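PDB 4QHR: alanine racemase from Acinetobacter baumannii, which belongs to the alanine racemase family of enzymes, joining a TIM-barrel-type domain to a C-terminal domain rich in beta strands, with two chains in the assembly. Local coordinates for residues V75-I78 with E79-S83; V208-G211 with I212-G216; F286-D290 with G291-P295. One frame throughout, in Å; residues are numbered along the deposited sequence.

Interaction 1 of 3, residues V75-I78 with E79-S83; sequences VTLI and EGVFS
L77 and G80 are held together by a backbone hydrogen bond, G80 N to L77 O at 2.9 Å, with an N-H...O angle of 156°. The donor stands well above the carbonyl plane of L77, 64° out of it. I78 and E79 occupy the two middle positions, making a type I beta turn.

Apolar contact is slight: L77 reaches forward with CD1, which meets V81 CG1 at 4.2 Å. At the turn's corners the side chains of I78 and E79 cross at about a right angle, I78 CG2 lying 4.0 Å from E79 CG.

The carboxylate of E79 meets a ring edge. Its chain runs extended beyond CG, placing OE1 in the plane of the F82 ring, 3.2 Å from F82 CZ. Beyond the turn, Q104 NE2 donates to both E79 O and V81 O, which ties this loop to the neighbouring helix 102-110, while D303 of the second subunit packs on E79.

The geometry marks the C-terminal exit of a parallel barrel strand, 75-77, where a tight turn starts the beta-alpha loop leading to helix 87-92 in a TIM barrel.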
loop_
_atom_site.group_PDB
_atom_site.type_symbol
_atom_site.label_atom_id
_atom_site.label_comp_id
_atom_site.label_asym_id
_atom_site.label_seq_id
_atom_site.Cartn_x
_atom_site.Cartn_y
_atom_site.Cartn_z
ATOM N N VAL A 75 -6.985 -6.297 25.930
ATOM C CA VAL A 75 -6.531 -6.483 24.541
ATOM C C VAL A 75 -6.583 -7.972 24.310
ATOM O O VAL A 75 -6.155 -8.715 25.172
ATOM C CB VAL A 75 -5.110 -5.949 24.290
ATOM C CG1 VAL A 75 -4.597 -6.385 22.917
ATOM C CG2 VAL A 75 -5.103 -4.445 24.309
ATOM N N THR A 76 -7.115 -8.400 23.175
ATOM C CA THR A 76 -7.122 -9.811 22.801
ATOM C C THR A 76 -6.158 -10.033 21.636
ATOM O O THR A 76 -6.250 -9.332 20.606
ATOM C CB THR A 76 -8.520 -10.285 22.464
ATOM O OG1 THR A 76 -9.320 -10.183 23.649
ATOM C CG2 THR A 76 -8.492 -11.740 22.066
ATOM N N LEU A 77 -5.202 -10.949 21.810
ATOM C CA LEU A 77 -4.316 -11.348 20.709
ATOM C C LEU A 77 -5.077 -12.394 19.919
ATOM O O LEU A 77 -5.173 -13.574 20.321
ATOM C CB LEU A 77 -2.973 -11.905 21.186
ATOM C CG LEU A 77 -2.262 -11.012 22.233
ATOM C CD1 LEU A 77 -0.988 -11.654 22.778
ATOM C CD2 LEU A 77 -1.995 -9.603 21.685
ATOM N N ILE A 78 -5.613 -11.979 18.766
ATOM C CA ILE A 78 -6.621 -12.830 18.084
ATOM C C ILE A 78 -6.049 -14.060 17.385
ATOM O O ILE A 78 -6.795 -14.899 16.945
ATOM C CB ILE A 78 -7.453 -11.952 17.105
ATOM C CG1 ILE A 78 -8.910 -12.419 16.932
ATOM C CG2 ILE A 78 -6.778 -11.853 15.759
ATOM C CD1 ILE A 78 -9.772 -12.279 18.177
ATOM N N GLU A 79 -4.720 -14.155 17.246
ATOM C CA GLU A 79 -4.061 -15.326 16.722
ATOM C C GLU A 79 -3.205 -15.948 17.779
ATOM O O GLU A 79 -2.453 -16.853 17.476
ATOM C CB GLU A 79 -3.162 -14.939 15.562
ATOM C CG GLU A 79 -3.870 -14.272 14.413
ATOM C CD GLU A 79 -2.929 -14.036 13.189
ATOM O OE1 GLU A 79 -1.823 -14.652 13.093
ATOM O OE2 GLU A 79 -3.301 -13.221 12.292
ATOM N N GLY A 80 -3.304 -15.441 19.016
ATOM C CA GLY A 80 -2.464 -15.937 20.120
ATOM C C GLY A 80 -0.998 -15.576 19.960
ATOM O O GLY A 80 -0.661 -14.635 19.239
ATOM N N VAL A 81 -0.121 -16.326 20.619
ATOM C CA VAL A 81 1.323 -16.038 20.540
ATOM C C VAL A 81 1.977 -16.913 19.471
ATOM O O VAL A 81 1.536 -18.064 19.228
ATOM C CB VAL A 81 2.016 -16.155 21.892
ATOM C CG1 VAL A 81 1.337 -15.205 22.887
ATOM C CG2 VAL A 81 2.026 -17.573 22.408
ATOM N N PHE A 82 3.041 -16.362 18.885
ATOM C CA PHE A 82 3.797 -17.002 17.815
ATOM C C PHE A 82 5.053 -17.707 18.345
ATOM O O PHE A 82 5.567 -18.614 17.714
ATOM C CB PHE A 82 4.131 -15.956 16.703
ATOM C CG PHE A 82 2.911 -15.294 16.142
ATOM C CD1 PHE A 82 2.387 -14.178 16.752
ATOM C CD2 PHE A 82 2.226 -15.845 15.032
ATOM C CE1 PHE A 82 1.229 -13.590 16.270
ATOM C CE2 PHE A 82 1.093 -15.254 14.526
ATOM C CZ PHE A 82 0.585 -14.120 15.138
ATOM N N SER A 83 5.539 -17.307 19.499
ATOM C CA SER A 83 6.673 -17.960 20.141
ATOM C C SER A 83 6.406 -17.959 21.641
ATOM O O SER A 83 5.734 -17.033 22.175
ATOM C CB SER A 83 8.002 -17.256 19.748
ATOM O OG SER A 83 8.051 -15.907 20.216
#

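Interaction 2 of 3, residues V208-G211 with I212-G216; sequences VRPG and IMLYG
The 3-10 turn after strand 207-208 of the TIM-type barrel, which presents backbone amides to the phosphate of the modified residue LLP at position 34, is closed here by G211 and L214. L214 N donates to G211 O at 2.9 Å, with the nitrogen 39° out of the carbonyl plane and a bent N-H...O angle of 138°. Ahead of that bond, G211 N bonds to OP3 of LLP and I212 N to OP1; the N-terminal end of the short 3-10 turn would probably add some positive potential there. R209 NE bonds to N1 of the LLP ring.

Two apolar contacts pack P210 against the turn. With chi1 near 64°, M213 sets its CG between its own N and carbonyl carbon, and this carbon meets P210 CB at 3.9 Å. L214 lies obliquely across the same ring, its CD2 4.0 Å from P210 CG, while its CD1 comes within 3.6 Å of P210 O.

Y215, whose OH bonds to M32 O, turns its ring so that CD2 is 3.2 Å from G211 O; L214 CB sits over the centre of one face of that ring, 4.2 Å above its plane.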
loop_
_atom_site.group_PDB
_atom_site.type_symbol
_atom_site.label_atom_id
_atom_site.label_comp_id
_atom_site.label_asym_id
_atom_site.label_seq_id
_atom_site.Cartn_x
_atom_site.Cartn_y
_atom_site.Cartn_z
ATOM N N VAL A 208 -19.031 -9.521 20.805
ATOM C CA VAL A 208 -18.993 -9.322 19.363
ATOM C C VAL A 208 -17.640 -8.639 19.020
ATOM O O VAL A 208 -17.022 -7.942 19.875
ATOM C CB VAL A 208 -20.222 -8.508 18.892
ATOM C CG1 VAL A 208 -21.495 -9.290 19.190
ATOM C CG2 VAL A 208 -20.263 -7.104 19.467
ATOM N N ARG A 209 -17.220 -8.816 17.782
ATOM C CA ARG A 209 -15.926 -8.366 17.291
ATOM C C ARG A 209 -16.054 -7.564 16.002
ATOM O O ARG A 209 -15.626 -8.017 14.981
ATOM C CB ARG A 209 -15.010 -9.544 17.058
ATOM C CG ARG A 209 -14.929 -10.496 18.257
ATOM C CD ARG A 209 -13.821 -11.521 18.125
ATOM N NE ARG A 209 -13.866 -12.307 16.872
ATOM C CZ ARG A 209 -14.480 -13.469 16.684
ATOM N NH1 ARG A 209 -15.204 -14.033 17.652
ATOM N NH2 ARG A 209 -14.410 -14.059 15.481
ATOM N N PRO A 210 -16.643 -6.378 16.067
ATOM C CA PRO A 210 -16.666 -5.570 14.889
ATOM C C PRO A 210 -15.294 -5.068 14.431
ATOM O O PRO A 210 -14.514 -4.560 15.241
ATOM C CB PRO A 210 -17.438 -4.345 15.314
ATOM C CG PRO A 210 -17.083 -4.221 16.784
ATOM C CD PRO A 210 -17.115 -5.639 17.249
ATOM N N GLY A 211 -15.050 -5.162 13.141
ATOM C CA GLY A 211 -13.932 -4.448 12.511
ATOM C C GLY A 211 -14.329 -3.395 11.486
ATOM O O GLY A 211 -14.470 -2.199 11.812
ATOM N N ILE A 212 -14.532 -3.857 10.251
ATOM C CA ILE A 212 -14.756 -2.941 9.149
ATOM C C ILE A 212 -15.849 -1.906 9.415
ATOM O O ILE A 212 -15.727 -0.754 8.989
ATOM C CB ILE A 212 -14.980 -3.698 7.813
ATOM C CG1 ILE A 212 -14.839 -2.733 6.643
ATOM C CG2 ILE A 212 -16.321 -4.450 7.795
ATOM C CD1 ILE A 212 -13.445 -2.161 6.464
ATOM N N MET A 213 -16.934 -2.293 10.089
ATOM C CA MET A 213 -18.014 -1.313 10.303
ATOM C C MET A 213 -17.594 -0.113 11.174
ATOM O O MET A 213 -18.133 0.995 11.006
ATOM C CB MET A 213 -19.295 -1.951 10.885
ATOM C CG MET A 213 -19.139 -2.539 12.260
ATOM S SD MET A 213 -20.577 -3.488 12.796
ATOM C CE MET A 213 -21.821 -2.228 13.051
ATOM N N LEU A 214 -16.628 -0.314 12.064
ATOM C CA LEU A 214 -16.119 0.800 12.883
ATOM C C LEU A 214 -15.579 1.958 12.045
ATOM O O LEU A 214 -15.729 3.137 12.432
ATOM C CB LEU A 214 -15.043 0.310 13.837
ATOM C CG LEU A 214 -15.349 -0.771 14.867
ATOM C CD1 LEU A 214 -14.126 -1.035 15.717
ATOM C CD2 LEU A 214 -16.476 -0.342 15.797
ATOM N N TYR A 215 -14.999 1.581 10.882
ATOM C CA TYR A 215 -14.309 2.467 9.963
ATOM C C TYR A 215 -15.248 3.079 8.899
ATOM O O TYR A 215 -14.855 3.897 8.086
ATOM C CB TYR A 215 -13.090 1.727 9.354
ATOM C CG TYR A 215 -12.206 1.170 10.466
ATOM C CD1 TYR A 215 -11.493 1.992 11.255
ATOM C CD2 TYR A 215 -12.169 -0.211 10.729
ATOM C CE1 TYR A 215 -10.717 1.498 12.314
ATOM C CE2 TYR A 215 -11.434 -0.734 11.746
ATOM C CZ TYR A 215 -10.723 0.117 12.557
ATOM O OH TYR A 215 -9.969 -0.426 13.560
ATOM N N GLY A 216 -16.530 2.739 8.985
ATOM C CA GLY A 216 -17.489 3.284 8.063
ATOM C C GLY A 216 -17.235 2.840 6.655
ATOM O O GLY A 216 -17.334 3.603 5.729
#

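Interaction 3 of 3, residues F286-D290 with G291-P295; sequences FVAID and GKLCP
F286 turns its CG anti to its own carbonyl carbon (chi1 -62°), which brings the ring against P295, with CE2 of F286 3.9 Å from P295 CB. At the other end, K292 bends at chi2 (111°) and again at chi4, and the double bend swings its ammonium back over the turn to D290. There NZ of K292 donates to D290 O at 2.9 Å, nearly along the C=O axis. The two side chains lie alongside each other and point the same way, but the D290 OD2 to K292 NZ separation of 3.6 Å makes their salt bridge a long one, so the backbone oxygen is the nearer partner of the lysine.

Between these ends runs a beta hairpin with a two-residue loop, a type I' turn with D290 and G291 at its corners, both with positive phi. The strand segments are antiparallel but twisted, 142° apart in direction. V287 and C294 form a hydrogen-bonded pair: V287 N meets C294 O at 2.9 Å, and C294 N meets V287 O at 2.8 Å in the carbonyl plane. I289 and K292 repeat the pattern next to the turn, I289 N to K292 O at 2.9 Å and K292 N to I289 O at 2.8 Å.

V287, I289 and C294 project from one face of the hairpin, where V287 and I289 pack on I307 and V320 of the C-terminal domain's sheet. On that side I289 CD1 touches C294 SG at 4.1 Å. On the other, A288 CB meets L293 CD2, two pairs along from F286-P295 and the next pair on that face.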
loop_
_atom_site.group_PDB
_atom_site.type_symbol
_atom_site.label_atom_id
_atom_site.label_comp_id
_atom_site.label_asym_id
_atom_site.label_seq_id
_atom_site.Cartn_x
_atom_site.Cartn_y
_atom_site.Cartn_z
ATOM N N PHE A 286 -13.805 6.834 -10.503
ATOM C CA PHE A 286 -14.088 8.244 -10.407
ATOM C C PHE A 286 -13.430 8.816 -9.160
ATOM O O PHE A 286 -13.190 8.089 -8.193
ATOM C CB PHE A 286 -15.611 8.468 -10.352
ATOM C CG PHE A 286 -16.329 7.997 -11.599
ATOM C CD1 PHE A 286 -16.725 6.700 -11.696
ATOM C CD2 PHE A 286 -16.568 8.861 -12.668
ATOM C CE1 PHE A 286 -17.346 6.222 -12.865
ATOM C CE2 PHE A 286 -17.201 8.403 -13.821
ATOM C CZ PHE A 286 -17.580 7.063 -13.912
ATOM N N VAL A 287 -13.168 10.117 -9.197
ATOM C CA VAL A 287 -12.867 10.897 -8.008
ATOM C C VAL A 287 -14.008 11.918 -7.773
ATOM O O VAL A 287 -14.821 12.186 -8.676
ATOM C CB VAL A 287 -11.547 11.625 -8.097
ATOM C CG1 VAL A 287 -10.410 10.640 -8.355
ATOM C CG2 VAL A 287 -11.546 12.698 -9.214
ATOM N N ALA A 288 -14.033 12.516 -6.593
ATOM C CA ALA A 288 -15.066 13.494 -6.247
ATOM C C ALA A 288 -14.421 14.862 -6.179
ATOM O O ALA A 288 -13.403 15.051 -5.480
ATOM C CB ALA A 288 -15.713 13.134 -4.937
ATOM N N ILE A 289 -14.964 15.810 -6.931
ATOM C CA ILE A 289 -14.435 17.186 -6.981
ATOM C C ILE A 289 -15.622 18.146 -7.122
ATOM O O ILE A 289 -16.443 17.947 -8.018
ATOM C CB ILE A 289 -13.561 17.452 -8.250
ATOM C CG1 ILE A 289 -12.409 16.476 -8.337
ATOM C CG2 ILE A 289 -13.080 18.916 -8.268
ATOM C CD1 ILE A 289 -11.535 16.623 -9.567
ATOM N N ASP A 290 -15.690 19.170 -6.266
ATOM C CA ASP A 290 -16.637 20.289 -6.392
ATOM C C ASP A 290 -18.101 19.760 -6.445
ATOM O O ASP A 290 -18.941 20.322 -7.164
ATOM C CB ASP A 290 -16.279 21.143 -7.647
ATOM C CG ASP A 290 -17.043 22.501 -7.697
ATOM O OD1 ASP A 290 -17.097 23.187 -6.676
ATOM O OD2 ASP A 290 -17.600 22.873 -8.758
ATOM N N GLY A 291 -18.387 18.677 -5.711
ATOM C CA GLY A 291 -19.711 18.050 -5.757
ATOM C C GLY A 291 -20.041 17.201 -6.959
ATOM O O GLY A 291 -21.192 16.748 -7.105
ATOM N N LYS A 292 -19.052 16.955 -7.815
ATOM C CA LYS A 292 -19.222 16.086 -8.976
ATOM C C LYS A 292 -18.305 14.876 -8.885
ATOM O O LYS A 292 -17.413 14.796 -8.050
ATOM C CB LYS A 292 -18.886 16.845 -10.252
ATOM C CG LYS A 292 -20.004 17.768 -10.701
ATOM C CD LYS A 292 -19.623 19.214 -10.561
ATOM C CE LYS A 292 -20.850 20.113 -10.501
ATOM N NZ LYS A 292 -20.669 21.077 -9.361
ATOM N N LEU A 293 -18.552 13.944 -9.778
ATOM C CA LEU A 293 -17.735 12.759 -9.939
ATOM C C LEU A 293 -17.072 12.928 -11.263
ATOM O O LEU A 293 -17.784 13.244 -12.244
ATOM C CB LEU A 293 -18.606 11.499 -9.933
ATOM C CG LEU A 293 -19.177 11.246 -8.546
ATOM C CD1 LEU A 293 -20.286 10.181 -8.558
ATOM C CD2 LEU A 293 -18.082 10.861 -7.552
ATOM N N CYS A 294 -15.739 12.737 -11.308
ATOM C CA CYS A 294 -14.932 12.863 -12.503
ATOM C C CYS A 294 -14.148 11.587 -12.778
ATOM O O CYS A 294 -13.468 11.072 -11.875
ATOM C CB CYS A 294 -13.934 14.011 -12.350
ATOM S SG CYS A 294 -14.736 15.558 -11.957
ATOM N N PRO A 295 -14.222 11.066 -14.021
ATOM C CA PRO A 295 -13.525 9.843 -14.310
ATOM C C PRO A 295 -11.994 9.976 -14.307
ATOM O O PRO A 295 -11.428 11.001 -14.717
ATOM C CB PRO A 295 -14.012 9.466 -15.713
ATOM C CG PRO A 295 -14.549 10.680 -16.303
ATOM C CD PRO A 295 -14.962 11.585 -15.186
#

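How the interactions relate
From the N terminus, interaction 1 comes first, turning the chain out of barrel strand 75-77 into the loop before helix 87-92. Interaction 2 follows after strand 207-208, and interaction 3 closes a hairpin in the C-terminal domain. Each is a local turn, all three lie in series, and none nests in or crosses another. Interactions 1 and 2 nevertheless touch: I78 CD1 lies 4.1 Å from R209 CD, a packing contact between carbons joining loops at the C-terminal ends of two barrel strands, with centres about 19 Å apart. Interaction 3 stands apart, its centre about 27 Å from that of interaction 2 and about 42 Å from that of interaction 1, making contact with neither.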